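Local coordinates for period circadian protein homolog 2 (Mus musculus, PDB 3GDI) that is a mammalian circadian clock protein involved in transcription regulation, whose tandem PAS domains probably mediate interactions between clock proteins, at residues 27-32 and 36-41; 158-163 and 185-190; 173-178 and 298-303. All blocks are in the same frame, centred on the assembly; numbering follows the deposited sequence.

In the fold
All three contacts are partly buried, but they differ in chemistry. Contact 1 pairs neighbouring strands at one margin of the first PAS sheet and relies on backbone hydrogen bonds, with apolar side chains lining one face. Contacts 2 and 3 join parts 22 and 120 residues apart, mostly by side-chain packing: contact 2 sets the connection between the two sheets against helix 184-188, and contact 3 sets the turn before strand 177-180 against helix 291-303. Contact 2 is closest to the centre of the chain in space, while contacts 1 and 3 lie on opposite sides of it, centres about 41 Å apart. Contacts 2 and 3 use consecutive elements, and only contact 3 borders the second subunit.

Contact 1 of 3, residues 27-32 and 36-41; sequences FAVAVS and GKILYI
Val29 and Ile38 meet through methyl groups set by their first torsions. In both, CG2 stands anti to the backbone N: Val29 does this with chi1 59°, which wedges CG1 between the backbone N and the carbonyl carbon, and Ile38 with chi1 -66°. The two CG2 atoms touch at 3.8 Å, the side chains crossing at about a right angle. Val29 CG2 also packs against Ile41 CG1 (3.9 Å), and the end of that isoleucine, CD1, lies obliquely against the Phe27 ring, 4.1 Å from CD2. Branched residues suit this face because they fill space close to the strands. Phe27 carries the apolar patch inward, where its ring meets Phe123 edge-to-face.

On the other face a small residue fits: Ala30 CB sits 3.8 Å from Tyr40 CB, with Leu39 beside it. The Tyr40 hydroxyl reaches a weak hydrogen bond with Glu13. Ala30 N gives a short, nearly straight bond to Tyr40 O (2.7 Å, 169°); where the register slips by one residue, Leu39 N and Tyr40 N both turn to Ala30 O, each bond weak. Beyond the slip, Ser32 N donates to Lys37 O at 2.9 Å, and Gly36 N returns a bond to Ser32 O. Gly36 has a positive phi that would jam a CB against the preceding carbonyl, which explains the glycine. Ser32 OG is bonded to the backbone N atoms of Val34 and Ser35 within the connection. Together these features make an antiparallel beta hairpin with a classic beta bulge, the first two strands of a PAS sheet.

Contact 2 of 3, residues 158-163 and 185-190; sequences PRIPPE and VPLLGY
Ile160 makes a small, purely apolar side-chain contact with Pro186 and Leu187, joining the connection between the two PAS sheets to the short helix 184-188 of the second PAS domain. Only about 90 Å² is buried between the segments, and the nearest CA atoms, those of Ile160 and Leu187, stay 9.0 Å apart, so side chains alone span the distance.

One methyl does the bridging. With chi2 at -176° the Ile160 chain is stretched out, and CD1 arrives at the helix at its far end. There it touches Pro186 CB at 4.3 Å and Leu187 CD2 at 4.3 Å, two partners about 80° apart as seen from the methyl. Pro161, which follows, favours an extended backbone at Ile160. Pro186 suits the first turn of the helix, where the N-H it lacks is not needed for the helical pattern, and its ring offers a rigid apolar surface. Leu187 also rests on Phe167 of strand 166-171, linking the patch to the sheet. Gly189, just past the helix, has a positive phi at which a CB would crowd the preceding carbonyl oxygen.

Polar ties close by add to the placement: Ile160 is backbone-bonded to Gly154, as is Pro186 through its carbonyl oxygen, and Leu187 O is bonded to the Tyr155 hydroxyl. Between the two segments themselves, the touching atoms are all carbons at relaxed van der Waals distances, implying a contact that depends on shape and exclusion of water and little on direction.

Contact 3 of 3, residues 173-178 and 298-303; sequences PNCLFQ and EQIHRL
The His301 imidazole lies flat against the backbone of Asn174, whose CA sits 3.6 Å above the ring plane, over its centre. Asn174 CB adds a CH-pi contact on that face, 4.0 Å from the ring centroid, while Pro173 C approaches the ring obliquely and Pro173 CB lies 3.6 Å from His301 CD2. The platform is the turn joining strands 166-171 and 177-180 of the second PAS sheet, and it includes an Asx turn: Asn174 OD1 accepts from Leu176 N at 3.1 Å, the donor standing well above the carbonyl plane. The same oxygen is bonded to the Thr172 hydroxyl. Asparagine suits the place because a chi1 of 63° folds its short amide back over the following backbone.

Helix 291-303 supplies the other side. A flat residue fits where the CA atoms of His301 and Asn174 are 4.9 Å apart. Replacing His301 by an alanine would probably open a gap beside Pro173 and leave the Asn174 backbone without the flat surface that covers it. His301 CA also makes a C-H...O contact with Pro173 O, and the side chain packs on Lys102 of the second subunit.

One residue earlier, Ile300 points toward the turn and also packs on Leu201, Leu213 and His216, tying the turn to the helices of this domain. Small Cys175 suits the short distance between turn and helix, its SG meeting Ile300 CG2 at 3.5 Å.

Contact 1 of 3, residues 27-32 and 36-41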
ATOM      1  N   PHE A  27       2.798  19.332  19.342  1.00 83.29           N
ATOM      2  CA  PHE A  27       1.915  19.018  20.452  1.00 81.16           C
ATOM      3  C   PHE A  27       1.861  17.514  20.632  1.00 79.84           C
ATOM      4  O   PHE A  27       2.131  16.759  19.702  1.00 80.19           O
ATOM      5  CB  PHE A  27       0.500  19.587  20.234  1.00 81.35           C
ATOM      6  CG  PHE A  27      -0.337  18.833  19.226  1.00 82.50           C
ATOM      7  CD1 PHE A  27      -0.336  19.198  17.883  1.00 82.69           C
ATOM      8  CD2 PHE A  27      -1.155  17.779  19.627  1.00 82.74           C
ATOM      9  CE1 PHE A  27      -1.142  18.524  16.958  1.00 82.55           C
ATOM     10  CE2 PHE A  27      -1.960  17.102  18.708  1.00 81.75           C
ATOM     11  CZ  PHE A  27      -1.953  17.475  17.374  1.00 81.50           C
ATOM     12  N   ALA A  28       1.535  17.081  21.841  1.00 78.98           N
ATOM     13  CA  ALA A  28       1.454  15.661  22.139  1.00 77.80           C
ATOM     14  C   ALA A  28       0.030  15.302  22.529  1.00 77.17           C
ATOM     15  O   ALA A  28      -0.723  16.152  23.006  1.00 76.75           O
ATOM     16  CB  ALA A  28       2.409  15.309  23.271  1.00 77.95           C
ATOM     17  N   VAL A  29      -0.336  14.044  22.317  1.00 76.33           N
ATOM     18  CA  VAL A  29      -1.672  13.574  22.648  1.00 75.11           C
ATOM     19  C   VAL A  29      -1.673  12.068  22.872  1.00 74.43           C
ATOM     20  O   VAL A  29      -1.058  11.316  22.118  1.00 73.64           O
ATOM     21  CB  VAL A  29      -2.673  13.922  21.525  1.00 75.09           C
ATOM     22  CG1 VAL A  29      -2.231  13.280  20.221  1.00 75.66           C
ATOM     23  CG2 VAL A  29      -4.064  13.447  21.902  1.00 74.61           C
ATOM     24  N   ALA A  30      -2.355  11.639  23.930  1.00 73.90           N
ATOM     25  CA  ALA A  30      -2.462  10.224  24.264  1.00 73.53           C
ATOM     26  C   ALA A  30      -3.901   9.848  23.976  1.00 72.80           C
ATOM     27  O   ALA A  30      -4.820  10.502  24.456  1.00 72.71           O
ATOM     28  CB  ALA A  30      -2.137  10.002  25.734  1.00 74.41           C
ATOM     29  N   VAL A  31      -4.096   8.791  23.197  1.00 72.66           N
ATOM     30  CA  VAL A  31      -5.436   8.367  22.816  1.00 72.63           C
ATOM     31  C   VAL A  31      -5.745   6.926  23.192  1.00 74.16           C
ATOM     32  O   VAL A  31      -5.030   6.008  22.798  1.00 75.52           O
ATOM     33  CB  VAL A  31      -5.629   8.541  21.294  1.00 70.56           C
ATOM     34  CG1 VAL A  31      -6.975   7.995  20.857  1.00 70.13           C
ATOM     35  CG2 VAL A  31      -5.511  10.001  20.936  1.00 70.35           C
ATOM     36  N   SER A  32      -6.822   6.735  23.950  1.00 74.92           N
ATOM     37  CA  SER A  32      -7.234   5.404  24.368  1.00 75.62           C
ATOM     38  C   SER A  32      -7.333   4.504  23.155  1.00 75.66           C
ATOM     39  O   SER A  32      -8.069   4.805  22.221  1.00 75.74           O
ATOM     40  CB  SER A  32      -8.595   5.458  25.056  1.00 77.71           C
ATOM     41  OG  SER A  32      -9.129   4.152  25.215  1.00 79.00           O
ATOM     42  N   GLY A  36     -10.778   5.808  21.989  1.00 79.68           N
ATOM     43  CA  GLY A  36     -10.541   6.713  20.886  1.00 78.27           C
ATOM     44  C   GLY A  36     -10.559   8.078  21.540  1.00 78.75           C
ATOM     45  O   GLY A  36     -10.325   9.100  20.902  1.00 78.51           O
ATOM     46  N   LYS A  37     -10.837   8.065  22.843  1.00 79.18           N
ATOM     47  CA  LYS A  37     -10.904   9.267  23.669  1.00 79.28           C
ATOM     48  C   LYS A  37      -9.518   9.855  23.902  1.00 79.23           C
ATOM     49  O   LYS A  37      -8.535   9.125  24.006  1.00 78.41           O
ATOM     50  CB  LYS A  37     -11.519   8.938  25.034  1.00 79.51           C
ATOM     51  CG  LYS A  37     -12.949   8.414  25.014  1.00 82.07           C
ATOM     52  CD  LYS A  37     -13.980   9.523  24.836  1.00 83.42           C
ATOM     53  CE  LYS A  37     -15.392   8.966  24.980  1.00 84.17           C
ATOM     54  NZ  LYS A  37     -16.457   9.978  24.720  1.00 85.26           N
ATOM     55  N   ILE A  38      -9.443  11.178  23.992  1.00 79.55           N
ATOM     56  CA  ILE A  38      -8.178  11.854  24.244  1.00 79.80           C
ATOM     57  C   ILE A  38      -7.909  11.806  25.745  1.00 81.86           C
ATOM     58  O   ILE A  38      -8.453  12.610  26.499  1.00 82.04           O
ATOM     59  CB  ILE A  38      -8.229  13.332  23.797  1.00 77.69           C
ATOM     60  CG1 ILE A  38      -8.367  13.414  22.277  1.00 76.57           C
ATOM     61  CG2 ILE A  38      -6.976  14.061  24.245  1.00 76.43           C
ATOM     62  CD1 ILE A  38      -8.413  14.829  21.756  1.00 73.88           C
ATOM     63  N   LEU A  39      -7.080  10.858  26.177  1.00 84.39           N
ATOM     64  CA  LEU A  39      -6.749  10.726  27.596  1.00 87.01           C
ATOM     65  C   LEU A  39      -5.914  11.928  28.035  1.00 89.41           C
ATOM     66  O   LEU A  39      -6.237  12.590  29.019  1.00 89.87           O
ATOM     67  CB  LEU A  39      -5.977   9.426  27.846  1.00 86.79           C
ATOM     68  CG  LEU A  39      -6.629   8.130  27.346  1.00 86.93           C
ATOM     69  CD1 LEU A  39      -5.696   6.955  27.589  1.00 86.56           C
ATOM     70  CD2 LEU A  39      -7.956   7.912  28.047  1.00 86.75           C
ATOM     71  N   TYR A  40      -4.840  12.207  27.299  1.00 92.42           N
ATOM     72  CA  TYR A  40      -3.968  13.344  27.595  1.00 95.25           C
ATOM     73  C   TYR A  40      -3.731  14.185  26.343  1.00 96.87           C
ATOM     74  O   TYR A  40      -3.537  13.644  25.253  1.00 97.62           O
ATOM     75  CB  TYR A  40      -2.617  12.868  28.146  1.00 96.04           C
ATOM     76  CG  TYR A  40      -1.539  13.942  28.156  1.00 97.61           C
ATOM     77  CD1 TYR A  40      -1.719  15.141  28.854  1.00 97.73           C
ATOM     78  CD2 TYR A  40      -0.346  13.768  27.448  1.00 97.73           C
ATOM     79  CE1 TYR A  40      -0.740  16.142  28.841  1.00 97.29           C
ATOM     80  CE2 TYR A  40       0.639  14.762  27.430  1.00 96.85           C
ATOM     81  CZ  TYR A  40       0.435  15.943  28.125  1.00 96.82           C
ATOM     82  OH  TYR A  40       1.396  16.927  28.091  1.00 96.15           O
ATOM     83  N   ILE A  41      -3.751  15.506  26.503  1.00 98.07           N
ATOM     84  CA  ILE A  41      -3.527  16.421  25.389  1.00 99.45           C
ATOM     85  C   ILE A  41      -2.512  17.482  25.827  1.00101.70           C
ATOM     86  O   ILE A  41      -2.661  18.097  26.884  1.00102.23           O
ATOM     87  CB  ILE A  41      -4.864  17.087  24.935  1.00 98.24           C
ATOM     88  CG1 ILE A  41      -5.027  16.961  23.416  1.00 97.65           C
ATOM     89  CG2 ILE A  41      -4.911  18.550  25.353  1.00 97.70           C
ATOM     90  CD1 ILE A  41      -3.958  17.665  22.599  1.00 96.83           C
TER

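Contact 2 of 3, residues 158-163 and 185-190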
ATOM      1  N   PRO A 158      10.611  29.055   6.875  1.00 73.01           N
ATOM      2  CA  PRO A 158      11.983  28.792   6.408  1.00 73.62           C
ATOM      3  C   PRO A 158      11.978  27.997   5.100  1.00 73.40           C
ATOM      4  O   PRO A 158      11.602  26.821   5.083  1.00 72.85           O
ATOM      5  CB  PRO A 158      12.594  27.979   7.555  1.00 73.56           C
ATOM      6  CG  PRO A 158      11.726  28.315   8.749  1.00 74.15           C
ATOM      7  CD  PRO A 158      10.356  28.344   8.139  1.00 73.76           C
ATOM      8  N   ARG A 159      12.398  28.634   4.011  1.00 73.00           N
ATOM      9  CA  ARG A 159      12.409  27.970   2.714  1.00 73.23           C
ATOM     10  C   ARG A 159      13.463  26.889   2.590  1.00 72.04           C
ATOM     11  O   ARG A 159      14.643  27.118   2.865  1.00 73.10           O
ATOM     12  CB  ARG A 159      12.608  28.981   1.586  1.00 74.11           C
ATOM     13  CG  ARG A 159      11.475  29.970   1.427  1.00 76.14           C
ATOM     14  CD  ARG A 159      11.656  30.784   0.158  1.00 79.16           C
ATOM     15  NE  ARG A 159      10.614  31.795  -0.009  1.00 81.34           N
ATOM     16  CZ  ARG A 159      10.501  32.890   0.737  1.00 82.83           C
ATOM     17  NH1 ARG A 159      11.370  33.126   1.713  1.00 83.64           N
ATOM     18  NH2 ARG A 159       9.517  33.751   0.510  1.00 83.14           N
ATOM     19  N   ILE A 160      13.023  25.708   2.166  1.00 70.32           N
ATOM     20  CA  ILE A 160      13.915  24.572   1.969  1.00 67.65           C
ATOM     21  C   ILE A 160      14.935  24.923   0.881  1.00 66.32           C
ATOM     22  O   ILE A 160      14.570  25.297  -0.235  1.00 64.92           O
ATOM     23  CB  ILE A 160      13.127  23.306   1.526  1.00 66.56           C
ATOM     24  CG1 ILE A 160      12.106  22.926   2.598  1.00 65.54           C
ATOM     25  CG2 ILE A 160      14.083  22.147   1.276  1.00 65.97           C
ATOM     26  CD1 ILE A 160      11.350  21.651   2.301  1.00 64.15           C
ATOM     27  N   PRO A 161      16.232  24.816   1.195  1.00 66.21           N
ATOM     28  CA  PRO A 161      17.241  25.139   0.182  1.00 66.79           C
ATOM     29  C   PRO A 161      16.973  24.370  -1.123  1.00 65.83           C
ATOM     30  O   PRO A 161      16.746  23.162  -1.108  1.00 65.74           O
ATOM     31  CB  PRO A 161      18.549  24.715   0.856  1.00 65.85           C
ATOM     32  CG  PRO A 161      18.263  24.946   2.305  1.00 65.63           C
ATOM     33  CD  PRO A 161      16.864  24.403   2.462  1.00 65.34           C
ATOM     34  N   PRO A 162      17.000  25.065  -2.266  1.00 65.35           N
ATOM     35  CA  PRO A 162      16.753  24.427  -3.562  1.00 66.67           C
ATOM     36  C   PRO A 162      17.552  23.153  -3.848  1.00 67.99           C
ATOM     37  O   PRO A 162      17.067  22.261  -4.541  1.00 69.50           O
ATOM     38  CB  PRO A 162      17.065  25.545  -4.554  1.00 66.45           C
ATOM     39  CG  PRO A 162      16.626  26.764  -3.811  1.00 65.15           C
ATOM     40  CD  PRO A 162      17.212  26.513  -2.434  1.00 65.46           C
ATOM     41  N   GLU A 163      18.769  23.065  -3.321  1.00 68.12           N
ATOM     42  CA  GLU A 163      19.610  21.894  -3.560  1.00 68.24           C
ATOM     43  C   GLU A 163      19.145  20.701  -2.738  1.00 66.51           C
ATOM     44  O   GLU A 163      19.665  19.592  -2.887  1.00 66.94           O
ATOM     45  CB  GLU A 163      21.075  22.194  -3.213  1.00 70.81           C
ATOM     46  CG  GLU A 163      21.545  23.583  -3.596  1.00 75.60           C
ATOM     47  CD  GLU A 163      20.982  24.655  -2.679  1.00 78.08           C
ATOM     48  OE1 GLU A 163      21.260  24.597  -1.462  1.00 79.17           O
ATOM     49  OE2 GLU A 163      20.258  25.549  -3.174  1.00 79.20           O
ATOM     50  N   VAL A 185       5.629  15.694   0.897  1.00 46.52           N
ATOM     51  CA  VAL A 185       4.511  16.442   1.456  1.00 45.91           C
ATOM     52  C   VAL A 185       4.773  17.947   1.442  1.00 45.49           C
ATOM     53  O   VAL A 185       3.965  18.720   0.933  1.00 44.81           O
ATOM     54  CB  VAL A 185       4.179  15.980   2.889  1.00 46.96           C
ATOM     55  CG1 VAL A 185       3.027  16.796   3.427  1.00 48.70           C
ATOM     56  CG2 VAL A 185       3.803  14.498   2.895  1.00 45.09           C
ATOM     57  N   PRO A 186       5.914  18.386   1.988  1.00 45.86           N
ATOM     58  CA  PRO A 186       6.208  19.823   1.994  1.00 46.76           C
ATOM     59  C   PRO A 186       6.438  20.421   0.599  1.00 47.18           C
ATOM     60  O   PRO A 186       6.284  21.626   0.399  1.00 48.17           O
ATOM     61  CB  PRO A 186       7.465  19.916   2.867  1.00 45.79           C
ATOM     62  CG  PRO A 186       7.326  18.751   3.777  1.00 45.13           C
ATOM     63  CD  PRO A 186       6.863  17.662   2.849  1.00 45.91           C
ATOM     64  N   LEU A 187       6.807  19.597  -0.374  1.00 46.89           N
ATOM     65  CA  LEU A 187       7.055  20.135  -1.711  1.00 46.04           C
ATOM     66  C   LEU A 187       5.862  20.025  -2.660  1.00 45.76           C
ATOM     67  O   LEU A 187       5.859  20.642  -3.722  1.00 45.82           O
ATOM     68  CB  LEU A 187       8.279  19.449  -2.333  1.00 43.62           C
ATOM     69  CG  LEU A 187       9.627  19.654  -1.629  1.00 43.08           C
ATOM     70  CD1 LEU A 187      10.644  18.686  -2.182  1.00 41.33           C
ATOM     71  CD2 LEU A 187      10.098  21.083  -1.809  1.00 38.56           C
ATOM     72  N   LEU A 188       4.841  19.259  -2.274  1.00 45.19           N
ATOM     73  CA  LEU A 188       3.676  19.080  -3.137  1.00 42.86           C
ATOM     74  C   LEU A 188       2.353  19.565  -2.573  1.00 41.79           C
ATOM     75  O   LEU A 188       1.479  19.981  -3.322  1.00 42.42           O
ATOM     76  CB  LEU A 188       3.535  17.608  -3.524  1.00 41.01           C
ATOM     77  CG  LEU A 188       4.671  17.005  -4.347  1.00 40.74           C
ATOM     78  CD1 LEU A 188       4.289  15.589  -4.699  1.00 40.24           C
ATOM     79  CD2 LEU A 188       4.926  17.830  -5.609  1.00 36.80           C
ATOM     80  N   GLY A 189       2.195  19.510  -1.260  1.00 42.56           N
ATOM     81  CA  GLY A 189       0.937  19.940  -0.672  1.00 44.45           C
ATOM     82  C   GLY A 189       0.009  18.768  -0.380  1.00 45.53           C
ATOM     83  O   GLY A 189      -0.936  18.896   0.407  1.00 45.90           O
ATOM     84  N   TYR A 190       0.271  17.624  -1.010  1.00 42.95           N
ATOM     85  CA  TYR A 190      -0.550  16.443  -0.777  1.00 42.33           C
ATOM     86  C   TYR A 190       0.033  15.618   0.350  1.00 40.94           C
ATOM     87  O   TYR A 190       1.233  15.668   0.599  1.00 40.10           O
ATOM     88  CB  TYR A 190      -0.585  15.524  -2.001  1.00 42.04           C
ATOM     89  CG  TYR A 190      -1.171  16.097  -3.259  1.00 40.84           C
ATOM     90  CD1 TYR A 190      -0.349  16.456  -4.329  1.00 40.44           C
ATOM     91  CD2 TYR A 190      -2.549  16.220  -3.412  1.00 40.23           C
ATOM     92  CE1 TYR A 190      -0.890  16.913  -5.526  1.00 43.69           C
ATOM     93  CE2 TYR A 190      -3.104  16.681  -4.604  1.00 41.12           C
ATOM     94  CZ  TYR A 190      -2.274  17.021  -5.656  1.00 45.00           C
ATOM     95  OH  TYR A 190      -2.826  17.446  -6.846  1.00 48.83           O
TER

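Contact 3 of 3, residues 173-178 and 298-303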
ATOM      1  N   PRO A 173       3.602  -1.140 -12.265  1.00 36.54           N
ATOM      2  CA  PRO A 173       3.495  -1.081 -13.722  1.00 35.35           C
ATOM      3  C   PRO A 173       2.187  -0.492 -14.229  1.00 36.71           C
ATOM      4  O   PRO A 173       2.174   0.159 -15.268  1.00 38.56           O
ATOM      5  CB  PRO A 173       3.691  -2.536 -14.133  1.00 36.42           C
ATOM      6  CG  PRO A 173       4.620  -3.058 -13.065  1.00 33.34           C
ATOM      7  CD  PRO A 173       3.977  -2.493 -11.820  1.00 34.36           C
ATOM      8  N   ASN A 174       1.089  -0.702 -13.497  1.00 39.62           N
ATOM      9  CA  ASN A 174      -0.217  -0.160 -13.909  1.00 39.29           C
ATOM     10  C   ASN A 174      -0.232   1.363 -13.753  1.00 40.37           C
ATOM     11  O   ASN A 174      -1.260   2.012 -13.960  1.00 40.68           O
ATOM     12  CB  ASN A 174      -1.368  -0.774 -13.090  1.00 35.81           C
ATOM     13  CG  ASN A 174      -1.279  -0.436 -11.620  1.00 37.23           C
ATOM     14  OD1 ASN A 174      -0.373   0.278 -11.197  1.00 42.10           O
ATOM     15  ND2 ASN A 174      -2.208  -0.947 -10.833  1.00 32.62           N
ATOM     16  N   CYS A 175       0.913   1.923 -13.373  1.00 40.73           N
ATOM     17  CA  CYS A 175       1.062   3.365 -13.227  1.00 42.95           C
ATOM     18  C   CYS A 175       0.274   4.092 -12.142  1.00 42.45           C
ATOM     19  O   CYS A 175      -0.059   5.262 -12.309  1.00 42.30           O
ATOM     20  CB  CYS A 175       0.805   4.050 -14.568  1.00 45.49           C
ATOM     21  SG  CYS A 175       2.120   3.745 -15.764  1.00 53.30           S
ATOM     22  N   LEU A 176      -0.026   3.400 -11.046  1.00 40.31           N
ATOM     23  CA  LEU A 176      -0.699   4.013  -9.908  1.00 40.12           C
ATOM     24  C   LEU A 176       0.392   4.167  -8.844  1.00 39.55           C
ATOM     25  O   LEU A 176       1.182   3.244  -8.631  1.00 38.09           O
ATOM     26  CB  LEU A 176      -1.794   3.098  -9.366  1.00 40.83           C
ATOM     27  CG  LEU A 176      -3.176   3.101 -10.005  1.00 44.09           C
ATOM     28  CD1 LEU A 176      -3.087   3.560 -11.451  1.00 45.27           C
ATOM     29  CD2 LEU A 176      -3.778   1.696  -9.875  1.00 40.27           C
ATOM     30  N   PHE A 177       0.453   5.316  -8.182  1.00 39.02           N
ATOM     31  CA  PHE A 177       1.475   5.518  -7.145  1.00 38.40           C
ATOM     32  C   PHE A 177       1.428   4.369  -6.148  1.00 37.72           C
ATOM     33  O   PHE A 177       0.367   3.809  -5.898  1.00 41.09           O
ATOM     34  CB  PHE A 177       1.231   6.829  -6.382  1.00 37.48           C
ATOM     35  CG  PHE A 177       1.567   8.069  -7.167  1.00 37.48           C
ATOM     36  CD1 PHE A 177       2.888   8.347  -7.531  1.00 38.84           C
ATOM     37  CD2 PHE A 177       0.570   8.954  -7.549  1.00 35.87           C
ATOM     38  CE1 PHE A 177       3.210   9.491  -8.268  1.00 36.21           C
ATOM     39  CE2 PHE A 177       0.884  10.102  -8.286  1.00 39.13           C
ATOM     40  CZ  PHE A 177       2.210  10.368  -8.644  1.00 37.54           C
ATOM     41  N   GLN A 178       2.575   4.015  -5.579  1.00 35.22           N
ATOM     42  CA  GLN A 178       2.628   2.962  -4.572  1.00 34.52           C
ATOM     43  C   GLN A 178       3.028   3.608  -3.243  1.00 35.43           C
ATOM     44  O   GLN A 178       2.650   3.154  -2.153  1.00 31.20           O
ATOM     45  CB  GLN A 178       3.652   1.880  -4.963  1.00 32.94           C
ATOM     46  CG  GLN A 178       3.785   0.755  -3.933  1.00 28.27           C
ATOM     47  CD  GLN A 178       4.817   1.077  -2.849  1.00 34.49           C
ATOM     48  OE1 GLN A 178       4.811   0.489  -1.756  1.00 36.12           O
ATOM     49  NE2 GLN A 178       5.720   1.994  -3.157  1.00 32.29           N
ATOM     50  N   GLU A 298      -2.744   2.359 -20.036  1.00 64.18           N
ATOM     51  CA  GLU A 298      -2.741   0.954 -20.436  1.00 66.86           C
ATOM     52  C   GLU A 298      -1.626   0.669 -21.442  1.00 64.91           C
ATOM     53  O   GLU A 298      -1.110  -0.447 -21.527  1.00 64.73           O
ATOM     54  CB  GLU A 298      -4.106   0.558 -21.018  1.00 70.16           C
ATOM     55  CG  GLU A 298      -4.257  -0.940 -21.304  1.00 76.50           C
ATOM     56  CD  GLU A 298      -5.718  -1.385 -21.410  1.00 81.63           C
ATOM     57  OE1 GLU A 298      -6.498  -0.733 -22.149  1.00 84.47           O
ATOM     58  OE2 GLU A 298      -6.084  -2.393 -20.761  1.00 80.66           O
ATOM     59  N   GLN A 299      -1.250   1.700 -22.185  1.00 62.14           N
ATOM     60  CA  GLN A 299      -0.203   1.597 -23.190  1.00 60.55           C
ATOM     61  C   GLN A 299       1.147   1.366 -22.517  1.00 58.54           C
ATOM     62  O   GLN A 299       1.983   0.609 -23.008  1.00 57.55           O
ATOM     63  CB  GLN A 299      -0.174   2.891 -24.000  1.00 63.19           C
ATOM     64  CG  GLN A 299       0.561   2.822 -25.311  1.00 66.65           C
ATOM     65  CD  GLN A 299       0.555   4.162 -26.026  1.00 71.82           C
ATOM     66  OE1 GLN A 299      -0.484   4.831 -26.111  1.00 72.07           O
ATOM     67  NE2 GLN A 299       1.714   4.564 -26.549  1.00 71.93           N
ATOM     68  N   ILE A 300       1.356   2.035 -21.387  1.00 56.23           N
ATOM     69  CA  ILE A 300       2.596   1.909 -20.636  1.00 53.86           C
ATOM     70  C   ILE A 300       2.615   0.573 -19.896  1.00 54.59           C
ATOM     71  O   ILE A 300       3.612  -0.149 -19.936  1.00 53.44           O
ATOM     72  CB  ILE A 300       2.743   3.068 -19.622  1.00 52.83           C
ATOM     73  CG1 ILE A 300       3.006   4.378 -20.368  1.00 52.36           C
ATOM     74  CG2 ILE A 300       3.870   2.784 -18.652  1.00 51.30           C
ATOM     75  CD1 ILE A 300       2.975   5.615 -19.488  1.00 48.92           C
ATOM     76  N   HIS A 301       1.510   0.242 -19.232  1.00 52.84           N
ATOM     77  CA  HIS A 301       1.418  -1.012 -18.495  1.00 54.88           C
ATOM     78  C   HIS A 301       1.749  -2.176 -19.428  1.00 55.84           C
ATOM     79  O   HIS A 301       2.473  -3.092 -19.059  1.00 53.75           O
ATOM     80  CB  HIS A 301       0.009  -1.193 -17.936  1.00 55.07           C
ATOM     81  CG  HIS A 301      -0.098  -2.278 -16.911  1.00 55.96           C
ATOM     82  ND1 HIS A 301      -1.301  -2.669 -16.362  1.00 57.86           N
ATOM     83  CD2 HIS A 301       0.852  -3.033 -16.311  1.00 55.91           C
ATOM     84  CE1 HIS A 301      -1.087  -3.618 -15.468  1.00 55.99           C
ATOM     85  NE2 HIS A 301       0.210  -3.858 -15.418  1.00 56.51           N
ATOM     86  N   ARG A 302       1.201  -2.131 -20.639  1.00 58.43           N
ATOM     87  CA  ARG A 302       1.449  -3.165 -21.633  1.00 60.84           C
ATOM     88  C   ARG A 302       2.957  -3.292 -21.812  1.00 59.53           C
ATOM     89  O   ARG A 302       3.511  -4.386 -21.772  1.00 61.57           O
ATOM     90  CB  ARG A 302       0.805  -2.786 -22.971  1.00 65.57           C
ATOM     91  CG  ARG A 302       0.964  -3.852 -24.050  1.00 73.82           C
ATOM     92  CD  ARG A 302       0.537  -3.365 -25.441  1.00 80.57           C
ATOM     93  NE  ARG A 302       0.588  -4.457 -26.419  1.00 86.83           N
ATOM     94  CZ  ARG A 302       0.406  -4.322 -27.733  1.00 89.18           C
ATOM     95  NH1 ARG A 302       0.156  -3.131 -28.267  1.00 89.97           N
ATOM     96  NH2 ARG A 302       0.473  -5.393 -28.519  1.00 89.84           N
ATOM     97  N   LEU A 303       3.615  -2.158 -21.999  1.00 57.76           N
ATOM     98  CA  LEU A 303       5.061  -2.117 -22.180  1.00 57.01           C
ATOM     99  C   LEU A 303       5.834  -2.783 -21.025  1.00 55.44           C
ATOM    100  O   LEU A 303       6.739  -3.581 -21.252  1.00 54.48           O
ATOM    101  CB  LEU A 303       5.511  -0.660 -22.320  1.00 57.54           C
ATOM    102  CG  LEU A 303       6.963  -0.433 -22.728  1.00 60.96           C
ATOM    103  CD1 LEU A 303       7.102  -0.774 -24.205  1.00 61.51           C
ATOM    104  CD2 LEU A 303       7.376   1.013 -22.475  1.00 61.45           C
TER